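Local coordinates for putative ATP-grasp superfamily protein (Archaeoglobus fulgidus, PDB 3DF7) that is of unknown function but, as a putative member of the ATP-grasp superfamily, probably binds ATP and a metal ion, at residues Y66-D71 with E92-N97; K135-P140 with Q162-G167; L183-Q188 with A202-E207. All coordinates share one frame; numbering follows the deposited sequence.

Contact 1 lies where two strands enter the N-terminal parallel sheet, whereas contacts 2 and 3 fall within the ATP-grasp region; their centres are about 22 Å apart, and that of contact 1 is 35 Å or more from either. None is wholly core or wholly surface: each mixes buried apolar groups with solvent-reached polar ones. Contact 1 sets the loop after one helix against the loop after the next, through a ring, a thiol and two waters. In contact 2 backbone bonds pair two antiparallel strands, and the side chains add a lysine lying along a phenylalanine. Contact 3 ties a strand to the loop leading into a helix, and it alone has a direct salt bridge across its segments.

Contact 1: residues Y66-D71 with E92-N97; sequences YLEKSD and EKYCEN
Leu-67 lies over one face of the Tyr-94 ring, the two side chains crossing at about a right angle. Its CB makes the CH-pi contact, 4.0 Å from the ring centroid and set off toward the rim on the CG side, while CD1 reaches along to CD1 and CE1 of the same ring. Glu-68 instead runs beside the tyrosine, pointing the same way; its CG comes within 3.5 Å of Tyr-94 CE2. With the ring cut back to an alanine, Leu-67 CB and CD1 would probably lose the surface they pack on and Glu-68 CG its neighbour, opening a gap between the two segments.

Further along, Cys-95 turns its thiol in between its own backbone N and carbonyl carbon (chi1 49°), which brings SG to 4.0 Å from Ser-70 CB. Ser-70 OG donates to Tyr-66 O at 2.8 Å, from above the carbonyl plane and on the face opposite Lys-69 N, tying Ser-70 back to the residue before the type I turn that starts at Leu-67. Asp-71 O accepts a weak bond from Glu-96 N at 3.4 Å, and a water joins that carbonyl to Glu-96 OE1. The side chain of Asp-71 looks the other way, to the backbone N of Lys-3. The contact joins the entrances of parallel strands 72-76 and 96-97 of a beta-alpha-beta crossover whose helix is 83-92.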
loop_
_atom_site.group_PDB
_atom_site.type_symbol
_atom_site.label_atom_id
_atom_site.label_comp_id
_atom_site.label_asym_id
_atom_site.label_seq_id
_atom_site.Cartn_x
_atom_site.Cartn_y
_atom_site.Cartn_z
ATOM N N TYR A 66 -2.673 -23.869 2.852
ATOM C CA TYR A 66 -3.660 -23.096 2.110
ATOM C C TYR A 66 -3.138 -22.787 0.712
ATOM O O TYR A 66 -3.883 -22.852 -0.267
ATOM C CB TYR A 66 -3.991 -21.803 2.861
ATOM C CG TYR A 66 -4.662 -22.050 4.191
ATOM C CD1 TYR A 66 -3.926 -22.457 5.304
ATOM C CD2 TYR A 66 -6.043 -21.916 4.328
ATOM C CE1 TYR A 66 -4.551 -22.723 6.524
ATOM C CE2 TYR A 66 -6.678 -22.185 5.541
ATOM C CZ TYR A 66 -5.926 -22.585 6.632
ATOM O OH TYR A 66 -6.550 -22.840 7.827
ATOM N N LEU A 67 -1.853 -22.459 0.619
ATOM C CA LEU A 67 -1.235 -22.162 -0.669
ATOM C C LEU A 67 -1.286 -23.371 -1.601
ATOM O O LEU A 67 -1.456 -23.225 -2.811
ATOM C CB LEU A 67 0.222 -21.736 -0.468
ATOM C CG LEU A 67 0.442 -20.313 0.046
ATOM C CD1 LEU A 67 1.887 -20.131 0.498
ATOM C CD2 LEU A 67 0.087 -19.331 -1.059
ATOM N N GLU A 68 -1.141 -24.562 -1.027
ATOM C CA GLU A 68 -1.157 -25.804 -1.797
ATOM C C GLU A 68 -2.510 -26.069 -2.456
ATOM O O GLU A 68 -2.600 -26.838 -3.415
ATOM C CB GLU A 68 -0.804 -26.993 -0.894
ATOM C CG GLU A 68 0.536 -26.874 -0.182
ATOM C CD GLU A 68 0.818 -28.046 0.744
ATOM O OE1 GLU A 68 -0.072 -28.409 1.543
ATOM O OE2 GLU A 68 1.936 -28.601 0.681
ATOM N N LYS A 69 -3.559 -25.437 -1.942
ATOM C CA LYS A 69 -4.903 -25.629 -2.479
ATOM C C LYS A 69 -5.456 -24.394 -3.191
ATOM O O LYS A 69 -6.644 -24.331 -3.506
ATOM C CB LYS A 69 -5.852 -26.024 -1.347
ATOM C CG LYS A 69 -5.444 -27.289 -0.590
ATOM C CD LYS A 69 -5.599 -28.533 -1.453
ATOM C CE LYS A 69 -5.202 -29.796 -0.695
ATOM N NZ LYS A 69 -3.748 -29.817 -0.343
ATOM N N SER A 70 -4.593 -23.420 -3.455
ATOM C CA SER A 70 -5.019 -22.187 -4.113
ATOM C C SER A 70 -4.552 -22.072 -5.561
ATOM O O SER A 70 -3.563 -22.689 -5.950
ATOM C CB SER A 70 -4.512 -20.982 -3.317
ATOM O OG SER A 70 -5.086 -20.967 -2.021
ATOM N N ASP A 71 -5.275 -21.277 -6.350
ATOM C CA ASP A 71 -4.937 -21.059 -7.754
ATOM C C ASP A 71 -4.183 -19.740 -7.906
ATOM O O ASP A 71 -3.467 -19.529 -8.881
ATOM C CB ASP A 71 -6.202 -21.030 -8.609
ATOM C CG ASP A 71 -6.924 -22.363 -8.620
ATOM O OD1 ASP A 71 -6.292 -23.373 -8.995
ATOM O OD2 ASP A 71 -8.116 -22.402 -8.250
ATOM N N GLU A 92 5.176 -17.561 -4.022
ATOM C CA GLU A 92 5.466 -17.730 -5.446
ATOM C C GLU A 92 5.715 -19.181 -5.847
ATOM O O GLU A 92 5.473 -19.567 -6.987
ATOM C CB GLU A 92 6.687 -16.900 -5.843
ATOM C CG GLU A 92 6.500 -15.404 -5.710
ATOM C CD GLU A 92 7.737 -14.640 -6.128
ATOM O OE1 GLU A 92 8.842 -15.023 -5.684
ATOM O OE2 GLU A 92 7.605 -13.661 -6.891
ATOM N N LYS A 93 6.213 -19.972 -4.905
ATOM C CA LYS A 93 6.516 -21.375 -5.156
ATOM C C LYS A 93 5.259 -22.225 -5.337
ATOM O O LYS A 93 5.350 -23.375 -5.766
ATOM C CB LYS A 93 7.351 -21.926 -3.993
ATOM C CG LYS A 93 7.821 -23.374 -4.141
ATOM C CD LYS A 93 8.920 -23.539 -5.198
ATOM C CE LYS A 93 8.361 -23.568 -6.614
ATOM N NZ LYS A 93 9.441 -23.728 -7.629
ATOM N N TYR A 94 4.089 -21.660 -5.037
ATOM C CA TYR A 94 2.840 -22.413 -5.138
ATOM C C TYR A 94 1.866 -22.091 -6.263
ATOM O O TYR A 94 1.464 -22.986 -7.005
ATOM C CB TYR A 94 2.074 -22.340 -3.818
ATOM C CG TYR A 94 2.808 -22.967 -2.664
ATOM C CD1 TYR A 94 3.786 -22.259 -1.973
ATOM C CD2 TYR A 94 2.557 -24.286 -2.287
ATOM C CE1 TYR A 94 4.500 -22.847 -0.933
ATOM C CE2 TYR A 94 3.268 -24.886 -1.251
ATOM C CZ TYR A 94 4.237 -24.160 -0.581
ATOM O OH TYR A 94 4.957 -24.746 0.432
ATOM N N CYS A 95 1.464 -20.829 -6.384
ATOM C CA CYS A 95 0.503 -20.462 -7.419
ATOM C C CYS A 95 0.680 -19.058 -7.981
ATOM O O CYS A 95 1.610 -18.342 -7.610
ATOM C CB CYS A 95 -0.914 -20.625 -6.870
ATOM S SG CYS A 95 -1.151 -19.852 -5.256
ATOM N N GLU A 96 -0.223 -18.675 -8.881
ATOM C CA GLU A 96 -0.162 -17.366 -9.519
ATOM C C GLU A 96 -0.180 -16.248 -8.487
ATOM O O GLU A 96 -0.878 -16.329 -7.479
ATOM C CB GLU A 96 -1.333 -17.168 -10.488
ATOM C CG GLU A 96 -1.169 -15.937 -11.375
ATOM C CD GLU A 96 -2.444 -15.533 -12.096
ATOM O OE1 GLU A 96 -3.103 -16.410 -12.696
ATOM O OE2 GLU A 96 -2.778 -14.330 -12.071
ATOM N N ASN A 97 0.588 -15.203 -8.763
ATOM C CA ASN A 97 0.696 -14.048 -7.877
ATOM C C ASN A 97 -0.090 -12.876 -8.466
ATOM O O ASN A 97 0.197 -12.434 -9.578
ATOM C CB ASN A 97 2.171 -13.665 -7.739
ATOM C CG ASN A 97 2.410 -12.585 -6.703
ATOM O OD1 ASN A 97 1.472 -12.020 -6.134
ATOM N ND2 ASN A 97 3.682 -12.291 -6.452
HETATM O O HOH W 1 -4.465 -18.463 -11.437
HETATM O O HOH W 2 -1.959 -21.229 -10.260
#

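Contact 2: residues K135-P140 with Q162-G167; sequences KFIIKP and QEFIEG
Lys-135 stretches alongside Phe-164, both side chains leading the same way from just beyond the ends of the paired strands. With CG anti to the backbone N (chi1 174°) and every later torsion extended, the lysine is a straight rod. From CB, which makes no close contact here, it goes to CG and CD, each 4.1 Å from Phe-164 CB; CE then comes to 3.7 Å from Phe-164 CD2, and NZ, at the same distance from that carbon, passes the ring obliquely. The ammonium ends on a water at 2.6 Å from NZ, and that water donates to Glu-166 OE1. Opposite charges thus face each other through solvent rather than in direct contact. Ile-137 CG2 meets the same ring on its CD1 side.

The backbones do the holding. Ile-137 and Gln-162 form a hydrogen-bonded pair with both N-H groups used, and Gln-162 N meets Ile-137 O almost head on, at a C=O...N angle of 170°. Phe-164 N adds a bond to Lys-135 O at 2.9 Å, and a second water spans Lys-135 O and Phe-164 O. On the face shared by Ile-137 and Gln-162, the glutamine OE1 lies 3.7 Å from Lys-139 NZ, while its NE2 bonds Thr-127 OG1. This is antiparallel pairing of strands 136-140 and 159-163, in the three-stranded sheet completed by strand 127-128, within the ATP-grasp domain.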
loop_
_atom_site.group_PDB
_atom_site.type_symbol
_atom_site.label_atom_id
_atom_site.label_comp_id
_atom_site.label_asym_id
_atom_site.label_seq_id
_atom_site.Cartn_x
_atom_site.Cartn_y
_atom_site.Cartn_z
ATOM N N LYS A 135 18.085 20.408 3.718
ATOM C CA LYS A 135 17.172 20.007 4.779
ATOM C C LYS A 135 16.767 18.567 4.490
ATOM O O LYS A 135 16.309 18.252 3.386
ATOM C CB LYS A 135 15.934 20.901 4.781
ATOM C CG LYS A 135 14.858 20.471 5.765
ATOM C CD LYS A 135 13.625 21.333 5.612
ATOM C CE LYS A 135 12.524 20.910 6.564
ATOM N NZ LYS A 135 11.336 21.803 6.460
ATOM N N PHE A 136 16.942 17.694 5.476
ATOM C CA PHE A 136 16.614 16.287 5.291
ATOM C C PHE A 136 16.016 15.657 6.539
ATOM O O PHE A 136 16.090 16.212 7.632
ATOM C CB PHE A 136 17.878 15.513 4.887
ATOM C CG PHE A 136 18.850 15.296 6.021
ATOM C CD1 PHE A 136 18.791 14.136 6.795
ATOM C CD2 PHE A 136 19.806 16.261 6.332
ATOM C CE1 PHE A 136 19.670 13.937 7.862
ATOM C CE2 PHE A 136 20.691 16.076 7.396
ATOM C CZ PHE A 136 20.625 14.914 8.164
ATOM N N ILE A 137 15.404 14.495 6.356
ATOM C CA ILE A 137 14.832 13.750 7.465
ATOM C C ILE A 137 15.430 12.364 7.336
ATOM O O ILE A 137 15.942 12.006 6.276
ATOM C CB ILE A 137 13.291 13.643 7.370
ATOM C CG1 ILE A 137 12.883 13.082 6.005
ATOM C CG2 ILE A 137 12.656 15.006 7.604
ATOM C CD1 ILE A 137 11.387 12.893 5.851
ATOM N N ILE A 138 15.396 11.589 8.410
ATOM C CA ILE A 138 15.926 10.240 8.334
ATOM C C ILE A 138 14.764 9.263 8.372
ATOM O O ILE A 138 13.691 9.582 8.882
ATOM C CB ILE A 138 16.889 9.920 9.498
ATOM C CG1 ILE A 138 16.159 10.035 10.840
ATOM C CG2 ILE A 138 18.092 10.842 9.437
ATOM C CD1 ILE A 138 16.931 9.433 11.996
ATOM N N LYS A 139 14.971 8.086 7.798
ATOM C CA LYS A 139 13.943 7.056 7.800
ATOM C C LYS A 139 14.595 5.690 7.643
ATOM O O LYS A 139 15.645 5.564 7.012
ATOM C CB LYS A 139 12.923 7.314 6.687
ATOM C CG LYS A 139 13.482 7.346 5.280
ATOM C CD LYS A 139 12.669 8.289 4.388
ATOM C CE LYS A 139 11.187 7.951 4.379
ATOM N NZ LYS A 139 10.402 8.943 3.583
ATOM N N PRO A 140 13.997 4.651 8.244
ATOM C CA PRO A 140 14.553 3.298 8.151
ATOM C C PRO A 140 14.643 2.849 6.697
ATOM O O PRO A 140 13.751 3.145 5.903
ATOM C CB PRO A 140 13.556 2.459 8.949
ATOM C CG PRO A 140 12.997 3.438 9.945
ATOM C CD PRO A 140 12.788 4.664 9.087
ATOM N N GLN A 162 17.261 11.668 3.665
ATOM C CA GLN A 162 16.564 12.048 2.449
ATOM C C GLN A 162 16.034 13.464 2.491
ATOM O O GLN A 162 15.357 13.870 3.438
ATOM C CB GLN A 162 15.416 11.082 2.150
ATOM C CG GLN A 162 14.752 11.346 0.801
ATOM C CD GLN A 162 13.796 10.245 0.391
ATOM O OE1 GLN A 162 12.707 10.107 0.949
ATOM N NE2 GLN A 162 14.207 9.443 -0.587
ATOM N N GLU A 163 16.363 14.207 1.443
ATOM C CA GLU A 163 15.935 15.588 1.294
ATOM C C GLU A 163 14.440 15.719 1.547
ATOM O O GLU A 163 13.638 14.927 1.047
ATOM C CB GLU A 163 16.283 16.073 -0.123
ATOM C CG GLU A 163 15.514 17.308 -0.593
ATOM C CD GLU A 163 15.876 17.722 -2.007
ATOM O OE1 GLU A 163 16.188 16.838 -2.828
ATOM O OE2 GLU A 163 15.834 18.931 -2.306
ATOM N N PHE A 164 14.066 16.717 2.338
ATOM C CA PHE A 164 12.661 16.945 2.638
ATOM C C PHE A 164 12.060 17.760 1.508
ATOM O O PHE A 164 12.558 18.838 1.171
ATOM C CB PHE A 164 12.499 17.715 3.949
ATOM C CG PHE A 164 11.067 17.931 4.343
ATOM C CD1 PHE A 164 10.336 16.914 4.945
ATOM C CD2 PHE A 164 10.438 19.145 4.079
ATOM C CE1 PHE A 164 8.991 17.099 5.280
ATOM C CE2 PHE A 164 9.096 19.340 4.410
ATOM C CZ PHE A 164 8.373 18.314 5.011
ATOM N N ILE A 165 10.993 17.243 0.916
ATOM C CA ILE A 165 10.330 17.939 -0.171
ATOM C C ILE A 165 9.061 18.582 0.376
ATOM O O ILE A 165 8.189 17.900 0.908
ATOM C CB ILE A 165 9.964 16.967 -1.310
ATOM C CG1 ILE A 165 11.222 16.243 -1.801
ATOM C CG2 ILE A 165 9.286 17.723 -2.439
ATOM C CD1 ILE A 165 12.320 17.162 -2.326
ATOM N N GLU A 166 8.968 19.899 0.241
ATOM C CA GLU A 166 7.813 20.636 0.735
ATOM C C GLU A 166 6.765 20.797 -0.357
ATOM O O GLU A 166 7.041 21.362 -1.414
ATOM C CB GLU A 166 8.256 22.011 1.233
ATOM C CG GLU A 166 7.162 22.829 1.889
ATOM C CD GLU A 166 7.709 24.086 2.547
ATOM O OE1 GLU A 166 8.599 23.959 3.414
ATOM O OE2 GLU A 166 7.252 25.197 2.199
ATOM N N GLY A 167 5.563 20.294 -0.098
ATOM C CA GLY A 167 4.500 20.405 -1.078
ATOM C C GLY A 167 3.324 19.493 -0.804
ATOM O O GLY A 167 3.154 18.991 0.301
HETATM O O HOH W 3 10.740 22.560 4.038
HETATM O O HOH W 4 15.000 19.972 1.583
#

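Contact 3: residues L183-Q188 with A202-E207; sequences LSVNEQ and ARISDE
One carboxylate oxygen, Glu-187 OE1, takes two bonds from a single residue: the backbone N of Arg-203 at 3.1 Å and its side-chain NE at 2.9 Å. The two donors come from opposite faces of the carboxylate plane, N on the anti side and NE on the syn side. The NE bond is nearly straight, 175° at the hydrogen, and lies in the guanidinium plane. NH2 completes a side-on, two-nitrogen salt bridge by reaching the other oxygen, Glu-187 OE2, at 2.8 Å, this time from above the carboxylate plane; the two flat groups stand 34° apart. A bend at chi3 (-66°) helps turn the guanidinium of Arg-203 back to the acid, while Glu-187 runs out extended to meet it. Three bonds in all fix the rotation of the carboxylate, and the neighbouring guanidinium would be expected to favour its charged form.

Arg-203 is the centre of an inverse gamma turn, closed by a weak bond from Ile-204 N to Ala-202 O. The turn lies where the chain leaves strand 194-200, antiparallel neighbour of strand 180-191 in the large sheet that runs through the ATP-grasp region, and heads for helix 206-220. Ser-205 is the N-cap of that helix, its OG accepting from Val-208 N.

Ala-202 N donates a backbone hydrogen bond to Val-185 O (2.8 Å). Around it the contact turns apolar: the methyl of Ala-202 sits against Glu-187 CB, 3.8 Å away, and more loosely against Val-185 CG1. Ile-204 crosses Val-185 at about a right angle, its CD1 placed 3.8 Å from Val-185 CG1. Leu-170 of strand 168-176 touches Glu-187, Ala-202 and Ile-204, while Lys-209 and Val-213 of the helix pack on Val-185.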
loop_
_atom_site.group_PDB
_atom_site.type_symbol
_atom_site.label_atom_id
_atom_site.label_comp_id
_atom_site.label_asym_id
_atom_site.label_seq_id
_atom_site.Cartn_x
_atom_site.Cartn_y
_atom_site.Cartn_z
ATOM N N LEU A 183 -5.454 3.954 -11.439
ATOM C CA LEU A 183 -6.733 3.614 -10.843
ATOM C C LEU A 183 -7.262 4.774 -10.013
ATOM O O LEU A 183 -8.470 5.014 -9.959
ATOM C CB LEU A 183 -6.587 2.387 -9.945
ATOM C CG LEU A 183 -6.049 1.103 -10.574
ATOM C CD1 LEU A 183 -6.123 -0.014 -9.541
ATOM C CD2 LEU A 183 -6.861 0.740 -11.819
ATOM N N SER A 184 -6.350 5.493 -9.368
ATOM C CA SER A 184 -6.746 6.605 -8.519
ATOM C C SER A 184 -5.555 7.439 -8.081
ATOM O O SER A 184 -4.437 6.929 -7.964
ATOM C CB SER A 184 -7.452 6.057 -7.274
ATOM O OG SER A 184 -7.826 7.088 -6.378
ATOM N N VAL A 185 -5.796 8.729 -7.866
ATOM C CA VAL A 185 -4.762 9.629 -7.365
ATOM C C VAL A 185 -5.322 10.097 -6.030
ATOM O O VAL A 185 -6.421 10.665 -5.965
ATOM C CB VAL A 185 -4.513 10.832 -8.299
ATOM C CG1 VAL A 185 -3.538 11.802 -7.637
ATOM C CG2 VAL A 185 -3.925 10.344 -9.620
ATOM N N ASN A 186 -4.575 9.834 -4.964
ATOM C CA ASN A 186 -5.022 10.159 -3.619
ATOM C C ASN A 186 -4.185 11.208 -2.920
ATOM O O ASN A 186 -2.988 11.338 -3.159
ATOM C CB ASN A 186 -5.031 8.886 -2.775
ATOM C CG ASN A 186 -5.202 7.637 -3.616
ATOM O OD1 ASN A 186 -4.249 6.873 -3.829
ATOM N ND2 ASN A 186 -6.414 7.425 -4.116
ATOM N N GLU A 187 -4.834 11.952 -2.039
ATOM C CA GLU A 187 -4.168 12.990 -1.277
ATOM C C GLU A 187 -3.841 12.392 0.087
ATOM O O GLU A 187 -4.677 11.717 0.687
ATOM C CB GLU A 187 -5.113 14.176 -1.124
ATOM C CG GLU A 187 -4.528 15.382 -0.439
ATOM C CD GLU A 187 -5.557 16.480 -0.282
ATOM O OE1 GLU A 187 -6.550 16.477 -1.046
ATOM O OE2 GLU A 187 -5.369 17.348 0.588
ATOM N N GLN A 188 -2.629 12.620 0.574
ATOM C CA GLN A 188 -2.250 12.090 1.874
ATOM C C GLN A 188 -2.197 13.214 2.902
ATOM O O GLN A 188 -1.698 14.307 2.624
ATOM C CB GLN A 188 -0.884 11.397 1.799
ATOM C CG GLN A 188 -0.791 10.246 0.791
ATOM C CD GLN A 188 -1.740 9.095 1.094
ATOM O OE1 GLN A 188 -1.904 8.695 2.248
ATOM N NE2 GLN A 188 -2.355 8.544 0.052
ATOM N N ALA A 202 -7.844 12.884 -4.897
ATOM C CA ALA A 202 -7.107 14.044 -4.417
ATOM C C ALA A 202 -7.743 15.362 -4.841
ATOM O O ALA A 202 -8.330 15.470 -5.920
ATOM C CB ALA A 202 -5.664 13.985 -4.916
ATOM N N ARG A 203 -7.620 16.361 -3.976
ATOM C CA ARG A 203 -8.151 17.687 -4.255
ATOM C C ARG A 203 -7.024 18.469 -4.925
ATOM O O ARG A 203 -6.388 19.321 -4.309
ATOM C CB ARG A 203 -8.591 18.359 -2.946
ATOM C CG ARG A 203 -9.717 17.602 -2.242
ATOM C CD ARG A 203 -9.972 18.104 -0.824
ATOM N NE ARG A 203 -8.838 17.831 0.056
ATOM C CZ ARG A 203 -8.818 18.109 1.358
ATOM N NH1 ARG A 203 -9.875 18.670 1.934
ATOM N NH2 ARG A 203 -7.744 17.825 2.082
ATOM N N ILE A 204 -6.774 18.146 -6.191
ATOM C CA ILE A 204 -5.720 18.793 -6.964
ATOM C C ILE A 204 -6.226 19.160 -8.354
ATOM O O ILE A 204 -7.236 18.630 -8.816
ATOM C CB ILE A 204 -4.495 17.861 -7.125
ATOM C CG1 ILE A 204 -4.943 16.530 -7.737
ATOM C CG2 ILE A 204 -3.814 17.649 -5.770
ATOM C CD1 ILE A 204 -3.816 15.553 -8.030
ATOM N N SER A 205 -5.517 20.066 -9.019
ATOM C CA SER A 205 -5.897 20.483 -10.362
ATOM C C SER A 205 -5.644 19.327 -11.322
ATOM O O SER A 205 -4.883 18.406 -11.017
ATOM C CB SER A 205 -5.073 21.696 -10.805
ATOM O OG SER A 205 -3.720 21.331 -11.026
ATOM N N ASP A 206 -6.280 19.378 -12.485
ATOM C CA ASP A 206 -6.111 18.324 -13.473
ATOM C C ASP A 206 -4.677 18.263 -13.993
ATOM O O ASP A 206 -4.159 17.181 -14.267
ATOM C CB ASP A 206 -7.067 18.541 -14.644
ATOM C CG ASP A 206 -7.141 17.340 -15.557
ATOM O OD1 ASP A 206 -7.531 16.258 -15.072
ATOM O OD2 ASP A 206 -6.808 17.470 -16.752
ATOM N N GLU A 207 -4.033 19.420 -14.128
ATOM C CA GLU A 207 -2.660 19.441 -14.629
ATOM C C GLU A 207 -1.727 18.749 -13.641
ATOM O O GLU A 207 -0.899 17.930 -14.038
ATOM C CB GLU A 207 -2.197 20.880 -14.884
ATOM C CG GLU A 207 -0.742 21.010 -15.340
ATOM C CD GLU A 207 -0.382 20.093 -16.502
ATOM O OE1 GLU A 207 -1.211 19.928 -17.423
ATOM O OE2 GLU A 207 0.744 19.547 -16.501
#